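Local structure of acetyl xylan esterase (Geobacillus stearothermophilus, 5BN1) at residues A[95-100]-A[152-157]. The protein hydrolyses acetyl side groups from the xylose units of xylan and xylo-oligosaccharides, as a homooctameric serine esterase of the GDSL family. The protein carries 1 engineered substitution. Sequence-based numbering, arbitrary orientation.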
loop_
_atom_site.group_PDB
_atom_site.type_symbol
_atom_site.label_atom_id
_atom_site.label_comp_id
_atom_site.label_asym_id
_atom_site.label_seq_id
_atom_site.Cartn_x
_atom_site.Cartn_y
_atom_site.Cartn_z
ATOM N N TRP A 95 6.032 -31.876 -11.319
ATOM C CA TRP A 95 7.051 -30.790 -11.226
ATOM C C TRP A 95 7.846 -30.881 -9.955
ATOM O O TRP A 95 9.051 -30.676 -9.995
ATOM C CB TRP A 95 6.358 -29.452 -11.342
ATOM C CG TRP A 95 7.215 -28.302 -11.818
ATOM C CD1 TRP A 95 8.473 -28.337 -12.317
ATOM C CD2 TRP A 95 6.700 -26.983 -12.088
ATOM N NE1 TRP A 95 8.853 -27.068 -12.762
ATOM C CE2 TRP A 95 7.773 -26.230 -12.637
ATOM C CE3 TRP A 95 5.503 -26.377 -11.813
ATOM C CZ2 TRP A 95 7.565 -24.884 -13.039
ATOM C CZ3 TRP A 95 5.325 -25.046 -12.136
ATOM C CH2 TRP A 95 6.379 -24.342 -12.752
ATOM N N ARG A 96 7.191 -31.125 -8.833
ATOM C CA ARG A 96 7.912 -31.258 -7.573
ATOM C C ARG A 96 9.056 -32.211 -7.563
ATOM O O ARG A 96 10.076 -32.061 -6.870
ATOM C CB ARG A 96 6.972 -31.447 -6.394
ATOM C CG ARG A 96 5.980 -30.370 -6.115
ATOM C CD ARG A 96 6.568 -29.029 -5.670
ATOM N NE ARG A 96 6.935 -28.247 -6.852
ATOM C CZ ARG A 96 6.087 -27.583 -7.621
ATOM N NH1 ARG A 96 6.560 -26.907 -8.689
ATOM N NH2 ARG A 96 4.767 -27.634 -7.448
ATOM N N GLN A 97 8.890 -33.318 -8.308
ATOM C CA GLN A 97 9.914 -34.320 -8.442
ATOM C C GLN A 97 11.226 -33.809 -9.037
ATOM O O GLN A 97 12.293 -34.349 -8.887
ATOM C CB GLN A 97 9.442 -35.554 -9.238
ATOM C CG GLN A 97 8.177 -36.172 -8.694
ATOM C CD GLN A 97 7.622 -37.297 -9.500
ATOM O OE1 GLN A 97 8.424 -38.202 -9.948
ATOM N NE2 GLN A 97 6.324 -37.336 -9.679
ATOM N N TYR A 98 11.054 -32.754 -9.891
ATOM C CA TYR A 98 12.136 -32.128 -10.614
ATOM C C TYR A 98 12.603 -30.785 -10.021
ATOM O O TYR A 98 13.835 -30.572 -10.100
ATOM C CB TYR A 98 11.675 -31.935 -12.110
ATOM C CG TYR A 98 11.547 -33.302 -12.793
ATOM C CD1 TYR A 98 12.657 -33.955 -13.223
ATOM C CD2 TYR A 98 10.301 -33.893 -12.985
ATOM C CE1 TYR A 98 12.605 -35.222 -13.799
ATOM C CE2 TYR A 98 10.237 -35.144 -13.520
ATOM C CZ TYR A 98 11.354 -35.773 -13.912
ATOM O OH TYR A 98 11.355 -37.080 -14.454
ATOM N N ASP A 99 11.727 -29.999 -9.441
ATOM C CA ASP A 99 12.146 -28.696 -8.840
ATOM C C ASP A 99 12.544 -28.816 -7.420
ATOM O O ASP A 99 13.356 -27.957 -6.939
ATOM C CB ASP A 99 11.274 -27.552 -9.192
ATOM C CG ASP A 99 9.986 -27.450 -8.446
ATOM O OD1 ASP A 99 9.629 -28.463 -7.725
ATOM O OD2 ASP A 99 9.304 -26.394 -8.469
ATOM N N LEU A 100 12.066 -29.809 -6.697
ATOM C CA LEU A 100 12.401 -30.069 -5.252
ATOM C C LEU A 100 12.712 -31.565 -5.147
ATOM O O LEU A 100 11.906 -32.247 -4.476
ATOM C CB LEU A 100 11.271 -29.592 -4.400
ATOM C CG LEU A 100 11.020 -28.104 -4.337
ATOM C CD1 LEU A 100 9.760 -27.731 -3.622
ATOM C CD2 LEU A 100 12.275 -27.347 -3.746
ATOM N N ASP A 152 4.276 -37.032 -19.863
ATOM C CA ASP A 152 3.612 -37.895 -20.883
ATOM C C ASP A 152 3.088 -39.176 -20.215
ATOM O O ASP A 152 1.943 -39.629 -20.492
ATOM C CB ASP A 152 4.438 -38.210 -22.052
ATOM C CG ASP A 152 4.612 -37.061 -23.052
ATOM O OD1 ASP A 152 4.106 -35.999 -22.814
ATOM O OD2 ASP A 152 5.395 -37.348 -23.999
ATOM N N GLN A 153 3.886 -39.704 -19.281
ATOM C CA GLN A 153 3.428 -40.924 -18.542
ATOM C C GLN A 153 2.211 -40.684 -17.726
ATOM O O GLN A 153 1.231 -41.420 -17.690
ATOM C CB GLN A 153 4.585 -41.464 -17.760
ATOM C CG GLN A 153 4.145 -42.712 -16.993
ATOM C CD GLN A 153 5.313 -43.330 -16.268
ATOM O OE1 GLN A 153 6.137 -42.627 -15.564
ATOM N NE2 GLN A 153 5.516 -44.623 -16.535
ATOM N N TYR A 154 2.107 -39.537 -16.975
ATOM C CA TYR A 154 0.931 -39.118 -16.238
ATOM C C TYR A 154 -0.237 -38.873 -17.175
ATOM O O TYR A 154 -1.368 -39.224 -16.848
ATOM C CB TYR A 154 1.227 -37.893 -15.342
ATOM C CG TYR A 154 1.980 -38.195 -14.036
ATOM C CD1 TYR A 154 3.264 -38.776 -14.092
ATOM C CD2 TYR A 154 1.457 -37.848 -12.821
ATOM C CE1 TYR A 154 3.963 -39.113 -12.895
ATOM C CE2 TYR A 154 2.143 -38.129 -11.640
ATOM C CZ TYR A 154 3.375 -38.711 -11.739
ATOM O OH TYR A 154 4.093 -39.019 -10.545
ATOM N N GLY A 155 0.024 -38.277 -18.324
ATOM C CA GLY A 155 -1.017 -38.106 -19.311
ATOM C C GLY A 155 -1.613 -39.473 -19.798
ATOM O O GLY A 155 -2.773 -39.461 -20.086
ATOM N N ARG A 156 -0.747 -40.446 -19.951
ATOM C CA ARG A 156 -1.217 -41.846 -20.322
ATOM C C ARG A 156 -2.172 -42.320 -19.283
ATOM O O ARG A 156 -3.247 -42.931 -19.591
ATOM C CB ARG A 156 -0.081 -42.786 -20.533
ATOM C CG ARG A 156 0.723 -42.548 -21.708
ATOM C CD ARG A 156 1.564 -43.725 -22.162
ATOM N NE ARG A 156 2.642 -44.065 -21.234
ATOM C CZ ARG A 156 3.814 -43.521 -21.198
ATOM N NH1 ARG A 156 4.145 -42.452 -21.940
ATOM N NH2 ARG A 156 4.713 -43.923 -20.320
ATOM N N VAL A 157 -1.915 -42.107 -17.986
ATOM C CA VAL A 157 -2.846 -42.421 -16.920
ATOM C C VAL A 157 -4.152 -41.795 -17.091
ATOM O O VAL A 157 -5.219 -42.364 -16.953
ATOM C CB VAL A 157 -2.264 -42.213 -15.492
ATOM C CG1 VAL A 157 -3.356 -42.161 -14.446
ATOM C CG2 VAL A 157 -1.091 -43.200 -15.216
#
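Y154 OH takes part in two hydrogen bonds: one from Q97 NE2, at 2.9 Å, and one with V108 O, which lies just ahead of helix 110-124. The N-H...O bond from the Q97 amide is bent, 142° at the hydrogen, although the hydroxyl sits close to the Q97 amide plane. Amide and phenol planes are turned 55° against each other and do not stack; the nearest ring carbon, Y154 CZ, is 3.9 Å from Q97 NE2. The two side chains reach for each other from opposite directions. Q97 stays extended beyond CG (chi2 175°), which carries its amide out from helix 91-99 to the phenol. Its NE2 also bonds to D93 O, one turn back, so this nitrogen ties the last turns of its helix to helix 146-165. On segment 95-100 itself, R96 grips D99 side-on: R96 NE meets the syn lone pair of D99 OD1 at 2.8 Å and R96 NH1 pairs with D99 OD2, also 2.8 Å. D99 OD2 has a further partner in W190 NE1 of a second subunit, while R96 NH2 bonds to N92, inferred to stabilise the transition state. The Q97-Y154 bridge thus joins two helices of the SGNH-hydrolase alpha/beta fold, one of them following central strand 84-88 and carrying near its start N92, the probable oxyanion-hole asparagine.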